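Side-chain contacts in beta-agarase AgaA (Microbulbifer thermotolerans, PDB 3WZ1), which cleaves the beta-1,4-galactosidic linkages of agarose from within the chain, releasing neoagarotetraose as its main product: residues Phe29-Pro34 and Ser39-Glu44; Tyr66-Val69 and Leu74-Thr77. One frame throughout, in Å; residues are numbered along the deposited sequence.

Interaction 1: residues Phe29-Pro34 and Ser39-Glu44; sequences FNYEAP and STRFYE
The N-terminal turn of the short helix 40-45 rests on the irregular segment 29-34, with the ring of Tyr31 laid against Arg41 and Phe42. Arg41 CG sits over one face of that ring in a CH-pi contact, 3.7 Å from the centroid of the Tyr31 ring. CG lies anti to the backbone N of Arg41 (chi1 177°), and bends at chi2 and chi3 then turn the chain back along the tyrosine. The guanidinium thereby ends beside the root of the ring, its own face toward Tyr31 CD1 and its plane inclined 46° to the tyrosine plane; Arg41 NH1 is 3.6 Å from Tyr31 CD1. Further round the ring, Tyr31 CE2 meets Phe42 CB at 3.9 Å, and the phenolic OH, beside Phe42, hydrogen-bonds to Asp27, which fixes the far end of the ring.

The helix start is closed by an N-cap: Ser39 OG accepts from Phe42 N at 3.1 Å with a nearly straight N-H angle of 165°. Ser39 OG stands between its own N and carbonyl carbon, a position from which it also packs 3.6 Å from Ala33 CB. Ala33 CB in turn touches Phe42 CB at 4.0 Å, and Ser39 CB lies 3.4 Å from Glu32 O. In this GH16 catalytic domain, a beta-jelly roll, the pair belongs to the connection that follows strand 18-22, and Val69 of strand 67-70 backs Tyr31, Ala33 and Phe42. Replacing Tyr31 with alanine would probably leave the aliphatic part of Arg41 without its aromatic support, open a gap beside Phe42 CB and deprive Asp27 of its phenol partner. Glu32 sets off away from segment 39-44, and its carboxylate hydrogen-bonds to Ser70 and the backbone N of Gly71.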
ATOM      1  N   PHE A  29      -6.535  11.419  -8.824  1.00  9.99           N
ATOM      2  CA  PHE A  29      -5.784  11.114 -10.043  1.00 10.57           C
ATOM      3  C   PHE A  29      -6.539  11.458 -11.324  1.00 11.34           C
ATOM      4  O   PHE A  29      -6.408  10.787 -12.343  1.00 11.75           O
ATOM      5  CB  PHE A  29      -5.318   9.642 -10.019  1.00 10.12           C
ATOM      6  CG  PHE A  29      -4.394   9.341  -8.867  1.00 10.28           C
ATOM      7  CD1 PHE A  29      -3.149   9.948  -8.785  1.00 10.21           C
ATOM      8  CD2 PHE A  29      -4.780   8.472  -7.845  1.00 10.40           C
ATOM      9  CE1 PHE A  29      -2.323   9.708  -7.719  1.00 10.34           C
ATOM     10  CE2 PHE A  29      -3.950   8.227  -6.774  1.00 10.29           C
ATOM     11  CZ  PHE A  29      -2.714   8.843  -6.721  1.00 10.26           C
ATOM     12  N   ASN A  30      -7.284  12.550 -11.275  1.00 13.17           N
ATOM     13  CA  ASN A  30      -7.990  13.044 -12.449  1.00 14.21           C
ATOM     14  C   ASN A  30      -7.185  14.134 -13.148  1.00 14.61           C
ATOM     15  O   ASN A  30      -7.573  15.310 -13.239  1.00 16.94           O
ATOM     16  CB  ASN A  30      -9.403  13.487 -12.074  1.00 15.44           C
ATOM     17  CG  ASN A  30     -10.293  12.314 -11.775  1.00 16.33           C
ATOM     18  OD1 ASN A  30     -10.810  12.185 -10.673  1.00 19.68           O
ATOM     19  ND2 ASN A  30     -10.456  11.438 -12.742  1.00 16.03           N
ATOM     20  N   TYR A  31      -6.025  13.715 -13.620  1.00 13.07           N
ATOM     21  CA  TYR A  31      -5.131  14.565 -14.403  1.00 12.75           C
ATOM     22  C   TYR A  31      -4.243  13.660 -15.227  1.00 12.76           C
ATOM     23  O   TYR A  31      -4.207  12.435 -15.018  1.00 13.87           O
ATOM     24  CB  TYR A  31      -4.287  15.486 -13.518  1.00 12.23           C
ATOM     25  CG  TYR A  31      -3.546  14.806 -12.373  1.00 12.02           C
ATOM     26  CD1 TYR A  31      -4.154  14.625 -11.135  1.00 11.77           C
ATOM     27  CD2 TYR A  31      -2.223  14.391 -12.528  1.00 11.49           C
ATOM     28  CE1 TYR A  31      -3.482  14.009 -10.104  1.00 11.83           C
ATOM     29  CE2 TYR A  31      -1.535  13.796 -11.499  1.00 11.36           C
ATOM     30  CZ  TYR A  31      -2.164  13.603 -10.282  1.00 11.36           C
ATOM     31  OH  TYR A  31      -1.470  13.007  -9.234  1.00 10.81           O
ATOM     32  N   GLU A  32      -3.516  14.254 -16.168  1.00 13.31           N
ATOM     33  CA  GLU A  32      -2.631  13.494 -17.042  1.00 13.94           C
ATOM     34  C   GLU A  32      -1.184  13.774 -16.616  1.00 13.58           C
ATOM     35  O   GLU A  32      -0.731  14.919 -16.648  1.00 14.94           O
ATOM     36  CB  GLU A  32      -2.883  13.873 -18.508  1.00 14.97           C
ATOM     37  CG  GLU A  32      -4.266  13.478 -19.002  1.00 16.78           C
ATOM     38  CD  GLU A  32      -4.495  11.974 -18.989  1.00 18.33           C
ATOM     39  OE1 GLU A  32      -3.604  11.233 -19.459  1.00 18.65           O
ATOM     40  OE2 GLU A  32      -5.573  11.528 -18.506  1.00 20.58           O
ATOM     41  N   ALA A  33      -0.483  12.721 -16.190  1.00 12.05           N
ATOM     42  CA  ALA A  33       0.939  12.809 -15.835  1.00 11.90           C
ATOM     43  C   ALA A  33       1.663  11.657 -16.513  1.00 11.85           C
ATOM     44  O   ALA A  33       1.714  10.529 -15.999  1.00 11.61           O
ATOM     45  CB  ALA A  33       1.133  12.780 -14.333  1.00 11.68           C
ATOM     46  N   PRO A  34       2.197  11.916 -17.714  1.00 11.84           N
ATOM     47  CA  PRO A  34       2.898  10.884 -18.451  1.00 11.63           C
ATOM     48  C   PRO A  34       4.095  10.320 -17.713  1.00 11.22           C
ATOM     49  O   PRO A  34       4.673  10.986 -16.861  1.00 11.05           O
ATOM     50  CB  PRO A  34       3.314  11.600 -19.737  1.00 12.09           C
ATOM     51  CG  PRO A  34       2.273  12.634 -19.921  1.00 12.56           C
ATOM     52  CD  PRO A  34       1.962  13.120 -18.544  1.00 12.02           C
ATOM     53  N   SER A  39       3.651  15.577 -14.199  1.00 11.62           N
ATOM     54  CA  SER A  39       2.902  16.821 -14.367  1.00 11.97           C
ATOM     55  C   SER A  39       3.053  17.704 -13.145  1.00 11.75           C
ATOM     56  O   SER A  39       3.470  17.255 -12.076  1.00 11.25           O
ATOM     57  CB  SER A  39       1.435  16.532 -14.626  1.00 12.47           C
ATOM     58  OG  SER A  39       0.764  16.239 -13.412  1.00 12.14           O
ATOM     59  N   THR A  40       2.706  18.983 -13.300  1.00 12.08           N
ATOM     60  CA  THR A  40       2.779  19.900 -12.177  1.00 13.03           C
ATOM     61  C   THR A  40       1.902  19.390 -11.020  1.00 13.27           C
ATOM     62  O   THR A  40       2.328  19.380  -9.868  1.00 12.46           O
ATOM     63  CB  THR A  40       2.353  21.311 -12.600  1.00 14.47           C
ATOM     64  OG1 THR A  40       3.159  21.713 -13.718  1.00 15.15           O
ATOM     65  CG2 THR A  40       2.539  22.277 -11.474  1.00 14.98           C
ATOM     66  N   ARG A  41       0.694  18.943 -11.339  1.00 13.98           N
ATOM     67  CA  ARG A  41      -0.225  18.467 -10.296  1.00 15.21           C
ATOM     68  C   ARG A  41       0.344  17.233  -9.592  1.00 13.58           C
ATOM     69  O   ARG A  41       0.232  17.106  -8.374  1.00 13.13           O
ATOM     70  CB  ARG A  41      -1.596  18.149 -10.887  1.00 17.90           C
ATOM     71  CG  ARG A  41      -2.581  17.578  -9.870  1.00 21.91           C
ATOM     72  CD  ARG A  41      -3.677  18.564  -9.519  1.00 26.99           C
ATOM     73  NE  ARG A  41      -4.533  18.756 -10.690  1.00 30.92           N
ATOM     74  CZ  ARG A  41      -5.721  18.183 -10.888  1.00 33.96           C
ATOM     75  NH1 ARG A  41      -6.259  17.366  -9.980  1.00 35.04           N
ATOM     76  NH2 ARG A  41      -6.388  18.449 -12.011  1.00 35.22           N
ATOM     77  N   PHE A  42       0.941  16.328 -10.347  1.00 11.93           N
ATOM     78  CA  PHE A  42       1.558  15.152  -9.727  1.00 11.13           C
ATOM     79  C   PHE A  42       2.548  15.568  -8.644  1.00 11.40           C
ATOM     80  O   PHE A  42       2.520  15.076  -7.514  1.00 10.79           O
ATOM     81  CB  PHE A  42       2.256  14.290 -10.778  1.00 10.99           C
ATOM     82  CG  PHE A  42       2.998  13.120 -10.203  1.00 10.90           C
ATOM     83  CD1 PHE A  42       2.328  11.925  -9.962  1.00 10.83           C
ATOM     84  CD2 PHE A  42       4.358  13.192  -9.918  1.00 10.70           C
ATOM     85  CE1 PHE A  42       3.010  10.835  -9.430  1.00 10.87           C
ATOM     86  CE2 PHE A  42       5.046  12.107  -9.389  1.00 10.57           C
ATOM     87  CZ  PHE A  42       4.365  10.930  -9.153  1.00 10.60           C
ATOM     88  N   TYR A  43       3.431  16.497  -8.986  1.00 11.44           N
ATOM     89  CA  TYR A  43       4.495  16.897  -8.085  1.00 11.71           C
ATOM     90  C   TYR A  43       4.053  17.784  -6.914  1.00 12.04           C
ATOM     91  O   TYR A  43       4.829  18.016  -5.989  1.00 12.21           O
ATOM     92  CB  TYR A  43       5.648  17.556  -8.873  1.00 12.09           C
ATOM     93  CG  TYR A  43       6.424  16.609  -9.778  1.00 12.20           C
ATOM     94  CD1 TYR A  43       7.067  15.484  -9.268  1.00 12.41           C
ATOM     95  CD2 TYR A  43       6.580  16.868 -11.147  1.00 12.45           C
ATOM     96  CE1 TYR A  43       7.799  14.627 -10.079  1.00 12.87           C
ATOM     97  CE2 TYR A  43       7.320  16.018 -11.953  1.00 12.44           C
ATOM     98  CZ  TYR A  43       7.933  14.905 -11.412  1.00 13.34           C
ATOM     99  OH  TYR A  43       8.673  14.030 -12.198  1.00 14.00           O
ATOM    100  N   GLU A  44       2.800  18.240  -6.919  1.00 12.87           N
ATOM    101  CA  GLU A  44       2.282  18.946  -5.762  1.00 14.31           C
ATOM    102  C   GLU A  44       2.229  18.030  -4.535  1.00 13.33           C
ATOM    103  O   GLU A  44       2.346  18.497  -3.391  1.00 13.39           O
ATOM    104  CB  GLU A  44       0.888  19.510  -6.017  1.00 17.09           C
ATOM    105  CG  GLU A  44       0.810  20.724  -6.931  1.00 21.18           C
ATOM    106  CD  GLU A  44      -0.642  21.047  -7.293  1.00 24.87           C
ATOM    107  OE1 GLU A  44      -1.555  20.734  -6.486  1.00 30.44           O
ATOM    108  OE2 GLU A  44      -0.895  21.570  -8.395  1.00 31.31           O
TER

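Interaction 2: residues Tyr66-Val69 and Leu74-Thr77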
ATOM      1  N   TYR A  66       7.794   3.774 -14.897  1.00  9.07           N
ATOM      2  CA  TYR A  66       6.837   2.678 -14.636  1.00  9.00           C
ATOM      3  C   TYR A  66       5.707   3.123 -13.706  1.00  8.96           C
ATOM      4  O   TYR A  66       4.933   2.290 -13.225  1.00  8.38           O
ATOM      5  CB  TYR A  66       7.585   1.411 -14.163  1.00  9.62           C
ATOM      6  CG  TYR A  66       8.385   0.818 -15.286  1.00  9.93           C
ATOM      7  CD1 TYR A  66       9.532   1.466 -15.758  1.00 10.44           C
ATOM      8  CD2 TYR A  66       7.968  -0.327 -15.953  1.00 10.55           C
ATOM      9  CE1 TYR A  66      10.251   0.952 -16.822  1.00 10.69           C
ATOM     10  CE2 TYR A  66       8.679  -0.835 -17.031  1.00 10.78           C
ATOM     11  CZ  TYR A  66       9.833  -0.182 -17.451  1.00 11.00           C
ATOM     12  OH  TYR A  66      10.534  -0.695 -18.541  1.00 13.12           O
ATOM     13  N   SER A  67       5.597   4.426 -13.486  1.00  8.72           N
ATOM     14  CA  SER A  67       4.386   5.046 -12.930  1.00  9.14           C
ATOM     15  C   SER A  67       3.897   6.144 -13.859  1.00  9.26           C
ATOM     16  O   SER A  67       4.692   6.815 -14.513  1.00  9.37           O
ATOM     17  CB  SER A  67       4.678   5.616 -11.534  1.00  9.35           C
ATOM     18  OG  SER A  67       5.717   6.578 -11.561  1.00  9.66           O
ATOM     19  N   TYR A  68       2.581   6.320 -13.932  1.00  9.44           N
ATOM     20  CA  TYR A  68       1.987   7.408 -14.702  1.00 10.05           C
ATOM     21  C   TYR A  68       0.548   7.584 -14.234  1.00 10.33           C
ATOM     22  O   TYR A  68      -0.012   6.702 -13.577  1.00 10.79           O
ATOM     23  CB  TYR A  68       2.044   7.152 -16.229  1.00 10.43           C
ATOM     24  CG  TYR A  68       1.334   5.927 -16.712  1.00 11.10           C
ATOM     25  CD1 TYR A  68       1.970   4.683 -16.730  1.00 11.92           C
ATOM     26  CD2 TYR A  68       0.028   5.998 -17.145  1.00 12.38           C
ATOM     27  CE1 TYR A  68       1.313   3.543 -17.186  1.00 12.62           C
ATOM     28  CE2 TYR A  68      -0.627   4.866 -17.609  1.00 13.32           C
ATOM     29  CZ  TYR A  68       0.017   3.652 -17.620  1.00 13.64           C
ATOM     30  OH  TYR A  68      -0.656   2.523 -18.064  1.00 16.28           O
ATOM     31  N   VAL A  69      -0.019   8.729 -14.563  1.00 10.50           N
ATOM     32  CA  VAL A  69      -1.402   9.033 -14.219  1.00 10.86           C
ATOM     33  C   VAL A  69      -2.143   9.316 -15.519  1.00 11.72           C
ATOM     34  O   VAL A  69      -1.746  10.193 -16.299  1.00 11.91           O
ATOM     35  CB  VAL A  69      -1.526  10.212 -13.229  1.00 11.05           C
ATOM     36  CG1 VAL A  69      -2.979  10.373 -12.797  1.00 10.81           C
ATOM     37  CG2 VAL A  69      -0.653   9.985 -12.003  1.00 11.29           C
ATOM     38  N   LEU A  74      -4.070   6.362 -11.196  1.00 10.30           N
ATOM     39  CA  LEU A  74      -2.634   6.117 -11.127  1.00  9.98           C
ATOM     40  C   LEU A  74      -2.358   4.693 -11.586  1.00  9.87           C
ATOM     41  O   LEU A  74      -3.009   3.750 -11.143  1.00  9.86           O
ATOM     42  CB  LEU A  74      -2.132   6.319  -9.701  1.00 10.06           C
ATOM     43  CG  LEU A  74      -0.716   5.849  -9.365  1.00  9.57           C
ATOM     44  CD1 LEU A  74       0.335   6.740 -10.006  1.00  9.44           C
ATOM     45  CD2 LEU A  74      -0.544   5.849  -7.865  1.00  9.69           C
ATOM     46  N   ALA A  75      -1.370   4.545 -12.476  1.00  9.12           N
ATOM     47  CA  ALA A  75      -0.929   3.245 -12.962  1.00  9.06           C
ATOM     48  C   ALA A  75       0.482   2.993 -12.486  1.00  8.78           C
ATOM     49  O   ALA A  75       1.358   3.853 -12.643  1.00  9.10           O
ATOM     50  CB  ALA A  75      -0.967   3.184 -14.486  1.00  9.35           C
ATOM     51  N   ILE A  76       0.669   1.830 -11.880  1.00  8.50           N
ATOM     52  CA  ILE A  76       1.953   1.289 -11.503  1.00  8.37           C
ATOM     53  C   ILE A  76       2.161   0.064 -12.379  1.00  8.74           C
ATOM     54  O   ILE A  76       1.447  -0.950 -12.229  1.00  8.28           O
ATOM     55  CB  ILE A  76       1.962   0.882 -10.023  1.00  8.45           C
ATOM     56  CG1 ILE A  76       1.649   2.044  -9.087  1.00  8.57           C
ATOM     57  CG2 ILE A  76       3.272   0.175  -9.651  1.00  8.26           C
ATOM     58  CD1 ILE A  76       2.645   3.191  -9.137  1.00  8.55           C
ATOM     59  N   THR A  77       3.148   0.116 -13.264  1.00  8.79           N
ATOM     60  CA  THR A  77       3.366  -0.995 -14.187  1.00  9.03           C
ATOM     61  C   THR A  77       4.712  -1.692 -13.911  1.00  9.12           C
ATOM     62  O   THR A  77       5.392  -1.412 -12.918  1.00  8.84           O
ATOM     63  CB  THR A  77       3.134  -0.548 -15.639  1.00  9.25           C
ATOM     64  OG1 THR A  77       2.998  -1.692 -16.500  1.00 10.08           O
ATOM     65  CG2 THR A  77       4.235   0.369 -16.118  1.00  9.40           C
TER
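Tyr68 lies across Ala75 with the face of its ring over the methyl group. Ala75 CB stands 3.5 Å from the ring centroid, 20° off the normal, in a CH-pi contact displaced toward the phenolic end, where Tyr68 CZ is the nearest ring atom at 3.3 Å. With CG between the backbone N and the carbonyl carbon (chi1 60°), the ring turns from its own strand over the neighbouring one, and Thr77 CG2 then comes to the ring edge near its plane. Thr77 CG2 is also shared with the other tyrosine: it meets Tyr66 CD2 obliquely at 3.8 Å, while Thr77 OG1 turns to a hydrogen bond with Thr263. The Tyr66 ring is flanked by His63, edge-to-face, and by Tyr88.

Tyr68, Ala75 and Thr77 belong to an antiparallel beta hairpin of the jelly roll, strands 67-70 and 73-80, whose axes in this short section approach to 4.7 Å at an angle of 162°. Tyr68 and Ala75 form its hydrogen-bonded pair: Ala75 N donates to Tyr68 O at 2.8 Å, and Tyr68 N to Ala75 O. Thr77 N extends the ladder with a bond to Tyr66 O at 2.8 Å.

On the face of the hairpin opposite Tyr68 and Ala75 the non-hydrogen-bonded pairs Ser67 with Ile76 and Val69 with Leu74 are aligned. Here branch ends meet: Val69 CG2 touches Leu74 CD1 at 3.9 Å as the two side chains slant across each other, and Ile76 CD1 reaches Ser67 CB at 4.0 Å. Ile236 packs against Leu74 and Ile76 on this buried side, with Ile92 against Ser67 and Leu74.

Interaction 1 comes wholly ahead of interaction 2 in the sequence, yet the two lie about 11 Å apart between centres and on the same side of the domain. They meet directly at strand 67-70: Ala33 N lies 2.8 Å from Val69 O, a probable hydrogen bond, and Val69 CG1 packs against the carbonyl oxygens of Phe29 and Tyr31. The segment 29-34 thus runs beside the outer strand of the hairpin and carries helix 40-45, whose Phe42 also touches Val69, while strand 73-80 joins the hairpin to strands 87-94 and 264-276. Together they link a peripheral helix to the jelly-roll sheets, in a region away from the predicted catalytic glutamates.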